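Local coordinates for phosphatidylglycerol lysyltransferase C-terminal domain-containing protein (Bacteroides thetaiotaomicron, PDB 2HQY), which is of unknown function but binds coenzyme A in an acetyltransferase-like fold and may act as an acyl- or aminoacyl-transferase, at residues 127-131 / 132-136; 255-258 / 259-263. One frame throughout, in Å; residues are numbered along the deposited sequence.

Contact 1. Residues 127-131 / 132-136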
ATOM      1  N   ARG A 127     -13.412 -24.528 -17.102  1.00 17.85           N
ATOM      2  CA  ARG A 127     -12.717 -23.945 -18.259  1.00 17.67           C
ATOM      3  C   ARG A 127     -13.305 -24.477 -19.565  1.00 18.63           C
ATOM      4  O   ARG A 127     -13.462 -23.728 -20.525  1.00 19.29           O
ATOM      5  CB  ARG A 127     -11.215 -24.236 -18.185  1.00 18.21           C
ATOM      6  CG  ARG A 127     -10.353 -23.468 -19.203  1.00 20.43           C
ATOM      7  CD  ARG A 127      -9.127 -24.282 -19.630  1.00 22.90           C
ATOM      8  NE  ARG A 127      -9.519 -25.141 -20.726  1.00 32.31           N
ATOM      9  CZ  ARG A 127      -9.369 -24.846 -22.015  1.00 31.59           C
ATOM     10  NH1 ARG A 127      -8.781 -23.718 -22.411  1.00 33.44           N
ATOM     11  NH2 ARG A 127      -9.789 -25.709 -22.911  1.00 34.48           N
ATOM     12  N   SER A 128     -13.618 -25.771 -19.590  1.00 19.11           N
ATOM     13  CA  SER A 128     -14.282 -26.402 -20.726  1.00 20.54           C
ATOM     14  C   SER A 128     -15.598 -25.714 -21.150  1.00 20.43           C
ATOM     15  O   SER A 128     -15.830 -25.549 -22.357  1.00 22.11           O
ATOM     16  CB  SER A 128     -14.445 -27.925 -20.513  1.00 19.81           C
ATOM     17  OG  SER A 128     -15.230 -28.240 -19.381  1.00 21.36           O
ATOM     18  N   ASP A 129     -16.413 -25.266 -20.191  1.00 19.29           N
ATOM     19  CA  ASP A 129     -17.644 -24.534 -20.507  1.00 18.62           C
ATOM     20  C   ASP A 129     -17.351 -23.163 -21.122  1.00 18.74           C
ATOM     21  O   ASP A 129     -17.880 -22.811 -22.176  1.00 18.89           O
ATOM     22  CB  ASP A 129     -18.487 -24.338 -19.250  1.00 18.43           C
ATOM     23  CG  ASP A 129     -19.201 -25.612 -18.801  1.00 20.20           C
ATOM     24  OD1 ASP A 129     -19.407 -26.538 -19.628  1.00 17.95           O
ATOM     25  OD2 ASP A 129     -19.560 -25.673 -17.603  1.00 20.98           O
ATOM     26  N   LEU A 130     -16.500 -22.392 -20.455  1.00 17.94           N
ATOM     27  CA  LEU A 130     -16.217 -21.017 -20.885  1.00 18.03           C
ATOM     28  C   LEU A 130     -15.434 -20.972 -22.203  1.00 18.04           C
ATOM     29  O   LEU A 130     -15.597 -20.022 -22.979  1.00 18.73           O
ATOM     30  CB  LEU A 130     -15.514 -20.238 -19.767  1.00 17.43           C
ATOM     31  CG  LEU A 130     -16.321 -20.083 -18.459  1.00 17.93           C
ATOM     32  CD1 LEU A 130     -15.590 -19.145 -17.464  1.00 19.08           C
ATOM     33  CD2 LEU A 130     -17.741 -19.579 -18.715  1.00 18.99           C
ATOM     34  N   ALA A 131     -14.605 -21.993 -22.464  1.00 17.73           N
ATOM     35  CA  ALA A 131     -13.780 -22.019 -23.703  1.00 18.45           C
ATOM     36  C   ALA A 131     -14.567 -22.496 -24.927  1.00 19.32           C
ATOM     37  O   ALA A 131     -14.183 -22.220 -26.074  1.00 20.31           O
ATOM     38  CB  ALA A 131     -12.545 -22.902 -23.497  1.00 18.02           C
ATOM     39  N   THR A 132     -15.634 -23.263 -24.694  1.00 18.96           N
ATOM     40  CA  THR A 132     -16.381 -23.865 -25.819  1.00 19.40           C
ATOM     41  C   THR A 132     -17.808 -23.305 -25.949  1.00 19.78           C
ATOM     42  O   THR A 132     -18.388 -23.310 -27.039  1.00 19.96           O
ATOM     43  CB  THR A 132     -16.488 -25.408 -25.693  1.00 19.44           C
ATOM     44  OG1 THR A 132     -17.299 -25.726 -24.559  1.00 20.87           O
ATOM     45  CG2 THR A 132     -15.138 -26.056 -25.529  1.00 20.45           C
ATOM     46  N   LEU A 133     -18.374 -22.845 -24.837  1.00 20.42           N
ATOM     47  CA  LEU A 133     -19.793 -22.455 -24.742  1.00 20.74           C
ATOM     48  C   LEU A 133     -20.738 -23.499 -25.356  1.00 21.60           C
ATOM     49  O   LEU A 133     -21.722 -23.160 -25.999  1.00 22.25           O
ATOM     50  CB  LEU A 133     -20.033 -21.066 -25.330  1.00 20.92           C
ATOM     51  CG  LEU A 133     -19.143 -19.979 -24.715  1.00 22.43           C
ATOM     52  CD1 LEU A 133     -19.231 -18.702 -25.551  1.00 22.59           C
ATOM     53  CD2 LEU A 133     -19.544 -19.747 -23.266  1.00 21.80           C
ATOM     54  N   LYS A 134     -20.440 -24.773 -25.136  1.00 21.75           N
ATOM     55  CA  LYS A 134     -21.222 -25.863 -25.744  1.00 22.32           C
ATOM     56  C   LYS A 134     -22.487 -26.159 -24.930  1.00 22.34           C
ATOM     57  O   LYS A 134     -22.490 -26.028 -23.691  1.00 22.89           O
ATOM     58  CB  LYS A 134     -20.352 -27.108 -25.802  1.00 23.03           C
ATOM     59  CG  LYS A 134     -19.845 -27.487 -24.415  1.00 26.05           C
ATOM     60  CD  LYS A 134     -18.852 -28.633 -24.389  1.00 31.52           C
ATOM     61  CE  LYS A 134     -18.367 -28.808 -22.942  1.00 32.84           C
ATOM     62  NZ  LYS A 134     -17.654 -30.097 -22.710  1.00 33.90           N
ATOM     63  N   GLY A 135     -23.556 -26.545 -25.622  1.00 22.12           N
ATOM     64  CA  GLY A 135     -24.772 -27.040 -24.974  1.00 22.18           C
ATOM     65  C   GLY A 135     -25.898 -26.029 -24.850  1.00 22.33           C
ATOM     66  O   GLY A 135     -25.679 -24.832 -25.023  1.00 22.47           O
ATOM     67  N   LYS A 136     -27.104 -26.517 -24.544  1.00 22.17           N
ATOM     68  CA  LYS A 136     -28.290 -25.669 -24.430  1.00 22.99           C
ATOM     69  C   LYS A 136     -28.131 -24.482 -23.474  1.00 23.33           C
ATOM     70  O   LYS A 136     -28.531 -23.359 -23.796  1.00 24.19           O
ATOM     71  CB  LYS A 136     -29.516 -26.508 -24.021  1.00 22.93           C
ATOM     72  CG  LYS A 136     -30.835 -25.750 -24.165  1.00 23.89           C
ATOM     73  CD  LYS A 136     -32.055 -26.569 -23.722  1.00 24.68           C
ATOM     74  CE  LYS A 136     -32.326 -26.344 -22.238  1.00 26.49           C
ATOM     75  NZ  LYS A 136     -33.448 -27.157 -21.773  1.00 27.23           N
TER
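T132 folds its hydroxyl back onto the turn of helix before it, and OG1 donates to the carbonyl oxygen S128 O at 2.7 Å. The donor comes in at a C=O...OG1 angle of 154°, tilted from the carbonyl plane. With chi1 at 67°, OG1 is tucked between the backbone N and the carbonyl carbon of T132, and this aims it at that oxygen. The same hydroxyl oxygen takes a weak bond from K134 N, so it links the last turn to the chain that leaves it.

The backbone bonds complete the end of the helix. L133 N donates to D129 O at 2.7 Å, while T132 N is shared weakly between S128 O and D129 O. L133 is where the short helix 127-132 stops: its phi turns positive (47°), in the left-handed region often used to end a helix, and the chain then runs on toward helix 139-151. R142 of that helix bonds L133 O and G135 O through NH1.

Van der Waals contact comes from L133, whose carbons lie against two carbonyl oxygens: CD2 is 3.7 Å from D129 O and CG 3.9 Å from L130 O. Beyond them, L133 packs on Y251 and I145, and L130 on A254 and I264.

Charge plays a looser part. The extended K134 chain crosses D129 at about a right angle; K134 CE comes within 4.1 Å of D129 OD1 while NZ stays 5.0 Å from it, too far for a salt bridge, though the opposite charges probably attract weakly.

Contact 2. Residues 255-258 / 259-263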
ATOM      1  N   ASN A 255      -9.852 -19.556 -23.871  1.00 14.54           N
ATOM      2  CA  ASN A 255      -9.127 -20.445 -24.777  1.00 15.77           C
ATOM      3  C   ASN A 255      -7.606 -20.419 -24.669  1.00 16.76           C
ATOM      4  O   ASN A 255      -6.919 -21.348 -25.150  1.00 17.40           O
ATOM      5  CB  ASN A 255      -9.626 -20.247 -26.208  1.00 15.53           C
ATOM      6  CG  ASN A 255     -10.902 -21.046 -26.457  1.00 17.65           C
ATOM      7  OD1 ASN A 255     -10.860 -22.278 -26.650  1.00 17.41           O
ATOM      8  ND2 ASN A 255     -12.035 -20.370 -26.416  1.00 15.35           N
ATOM      9  N   ARG A 256      -7.087 -19.358 -24.056  1.00 16.31           N
ATOM     10  CA  ARG A 256      -5.641 -19.205 -23.816  1.00 16.94           C
ATOM     11  C   ARG A 256      -5.206 -19.772 -22.453  1.00 17.85           C
ATOM     12  O   ARG A 256      -4.018 -20.019 -22.219  1.00 18.44           O
ATOM     13  CB  ARG A 256      -5.246 -17.729 -23.918  1.00 17.40           C
ATOM     14  CG  ARG A 256      -5.562 -17.073 -25.276  1.00 15.67           C
ATOM     15  CD  ARG A 256      -4.901 -17.819 -26.463  1.00 17.21           C
ATOM     16  NE  ARG A 256      -5.093 -17.051 -27.699  1.00 14.32           N
ATOM     17  CZ  ARG A 256      -4.188 -16.281 -28.303  1.00 12.99           C
ATOM     18  NH1 ARG A 256      -2.931 -16.194 -27.853  1.00 12.67           N
ATOM     19  NH2 ARG A 256      -4.555 -15.637 -29.413  1.00 14.23           N
ATOM     20  N   ILE A 257      -6.158 -19.978 -21.553  1.00 17.13           N
ATOM     21  CA  ILE A 257      -5.844 -20.552 -20.250  1.00 17.44           C
ATOM     22  C   ILE A 257      -5.456 -22.030 -20.439  1.00 18.81           C
ATOM     23  O   ILE A 257      -6.202 -22.783 -21.091  1.00 18.51           O
ATOM     24  CB  ILE A 257      -7.066 -20.417 -19.283  1.00 16.61           C
ATOM     25  CG1 ILE A 257      -7.287 -18.938 -18.910  1.00 15.99           C
ATOM     26  CG2 ILE A 257      -6.872 -21.332 -18.046  1.00 16.25           C
ATOM     27  CD1 ILE A 257      -8.638 -18.657 -18.187  1.00 18.24           C
ATOM     28  N   PRO A 258      -4.271 -22.429 -19.937  1.00 19.65           N
ATOM     29  CA  PRO A 258      -3.774 -23.801 -20.101  1.00 20.66           C
ATOM     30  C   PRO A 258      -4.769 -24.865 -19.607  1.00 20.98           C
ATOM     31  O   PRO A 258      -5.475 -24.638 -18.627  1.00 20.49           O
ATOM     32  CB  PRO A 258      -2.500 -23.795 -19.258  1.00 20.53           C
ATOM     33  CG  PRO A 258      -2.018 -22.367 -19.342  1.00 21.24           C
ATOM     34  CD  PRO A 258      -3.295 -21.583 -19.222  1.00 20.40           C
ATOM     35  N   GLU A 259      -4.809 -26.015 -20.277  1.00 22.20           N
ATOM     36  CA  GLU A 259      -5.834 -27.043 -20.021  1.00 23.62           C
ATOM     37  C   GLU A 259      -5.791 -27.663 -18.626  1.00 22.25           C
ATOM     38  O   GLU A 259      -6.810 -28.150 -18.155  1.00 22.58           O
ATOM     39  CB  GLU A 259      -5.849 -28.148 -21.107  1.00 23.59           C
ATOM     40  CG  GLU A 259      -6.575 -27.709 -22.394  1.00 26.54           C
ATOM     41  CD  GLU A 259      -7.113 -28.864 -23.253  1.00 28.31           C
ATOM     42  OE1 GLU A 259      -8.188 -28.664 -23.880  1.00 33.09           O
ATOM     43  OE2 GLU A 259      -6.479 -29.955 -23.322  1.00 30.93           O
ATOM     44  N   GLN A 260      -4.637 -27.629 -17.961  1.00 21.61           N
ATOM     45  CA  GLN A 260      -4.540 -28.196 -16.608  1.00 21.09           C
ATOM     46  C   GLN A 260      -5.430 -27.447 -15.600  1.00 19.63           C
ATOM     47  O   GLN A 260      -5.802 -27.984 -14.557  1.00 18.22           O
ATOM     48  CB  GLN A 260      -3.090 -28.254 -16.115  1.00 21.60           C
ATOM     49  CG  GLN A 260      -2.413 -26.902 -15.881  1.00 24.48           C
ATOM     50  CD  GLN A 260      -1.437 -26.531 -16.995  1.00 29.16           C
ATOM     51  OE1 GLN A 260      -0.409 -25.911 -16.728  1.00 32.84           O
ATOM     52  NE2 GLN A 260      -1.736 -26.930 -18.232  1.00 28.82           N
ATOM     53  N   TYR A 261      -5.775 -26.199 -15.927  1.00 18.90           N
ATOM     54  CA  TYR A 261      -6.697 -25.422 -15.082  1.00 18.61           C
ATOM     55  C   TYR A 261      -8.124 -25.774 -15.452  1.00 19.47           C
ATOM     56  O   TYR A 261      -8.730 -25.135 -16.315  1.00 21.07           O
ATOM     57  CB  TYR A 261      -6.402 -23.905 -15.203  1.00 17.77           C
ATOM     58  CG  TYR A 261      -4.954 -23.650 -14.894  1.00 17.00           C
ATOM     59  CD1 TYR A 261      -4.459 -23.840 -13.593  1.00 15.55           C
ATOM     60  CD2 TYR A 261      -4.067 -23.268 -15.894  1.00 16.14           C
ATOM     61  CE1 TYR A 261      -3.124 -23.650 -13.299  1.00 15.47           C
ATOM     62  CE2 TYR A 261      -2.706 -23.048 -15.606  1.00 16.59           C
ATOM     63  CZ  TYR A 261      -2.258 -23.257 -14.316  1.00 18.70           C
ATOM     64  OH  TYR A 261      -0.941 -23.088 -14.039  1.00 18.12           O
ATOM     65  N   ILE A 262      -8.631 -26.819 -14.804  1.00 18.71           N
ATOM     66  CA  ILE A 262      -9.986 -27.332 -14.976  1.00 19.72           C
ATOM     67  C   ILE A 262     -11.034 -26.287 -14.613  1.00 18.26           C
ATOM     68  O   ILE A 262     -12.103 -26.239 -15.233  1.00 17.85           O
ATOM     69  CB  ILE A 262     -10.172 -28.636 -14.107  1.00 19.98           C
ATOM     70  CG1 ILE A 262      -9.462 -29.812 -14.785  1.00 25.46           C
ATOM     71  CG2 ILE A 262     -11.619 -29.043 -13.970  1.00 22.68           C
ATOM     72  CD1 ILE A 262      -8.032 -29.957 -14.439  1.00 28.12           C
ATOM     73  N   TYR A 263     -10.714 -25.458 -13.611  1.00 17.44           N
ATOM     74  CA  TYR A 263     -11.653 -24.491 -13.060  1.00 17.59           C
ATOM     75  C   TYR A 263     -11.202 -23.077 -13.354  1.00 16.68           C
ATOM     76  O   TYR A 263     -10.004 -22.790 -13.370  1.00 17.20           O
ATOM     77  CB  TYR A 263     -11.780 -24.658 -11.548  1.00 17.96           C
ATOM     78  CG  TYR A 263     -12.230 -26.038 -11.186  1.00 19.33           C
ATOM     79  CD1 TYR A 263     -13.531 -26.434 -11.438  1.00 19.50           C
ATOM     80  CD2 TYR A 263     -11.344 -26.952 -10.635  1.00 19.30           C
ATOM     81  CE1 TYR A 263     -13.959 -27.732 -11.139  1.00 21.86           C
ATOM     82  CE2 TYR A 263     -11.760 -28.253 -10.324  1.00 20.84           C
ATOM     83  CZ  TYR A 263     -13.070 -28.618 -10.578  1.00 19.74           C
ATOM     84  OH  TYR A 263     -13.506 -29.887 -10.271  1.00 22.47           O
TER
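P258 and Y261 meet with the proline ring at the tyrosine's rim: P258 CG lies in the plane of the ring at its edge, and the nearest carbons are P258 CB and Y261 CE2, 3.7 Å apart. The tyrosine reaches back there because its CG stands anti to the carbonyl carbon (chi1 -54°). One face of the same ring is covered by the neighbouring Q260, whose CG sits 3.8 Å above the plane and over its centre.

Q260 then bends at chi2, so that its amide comes to the proline as well and NE2 rests 3.4 Å from P258 CB. I257 meets the base of the tyrosine, its CG2 branch 3.9 Å from Y261 CB, the two side chains crossing at about a right angle. Beyond this pair, I257 also packs on F231 of strand 230-238, and Y261 on M20.

The backbone beneath is a type I beta turn from P258 to Y261, closed by Y261 N donating to P258 O at 3.1 Å. The N-H...O angle is 156°, but the donor stands 40° out of the carbonyl plane. Y261 is in turn the centre of an inverse gamma turn, with a weak bond from I262 N to Q260 O.

Across the turn, then, a single backbone hydrogen bond is joined by van der Waals contacts of proline, isoleucine and tyrosine, and packing by P258 at the edge and Q260 over one face probably helps to fix the rotation of the tyrosine ring.

Following the chain, contact 1 comes first, closing the end of helix 127-132 just after strand 122-126; contact 2 follows much later, turning the chain from helix 245-256 into strand 263-265. They lie in series, neither nesting nor crossing, yet their centres are only 12 Å apart and they touch. R127 N lies 2.9 Å from I262 O, a probable hydrogen bond just beyond the antiparallel pairing of strands 122-126 and 263-265. At the other end of the short helix, N255 ND2 reaches A131 O at 2.9 Å. Between these, R127 NH1 bonds I257 O weakly. The early helix is thus tied to both ends of the 255-263 connection.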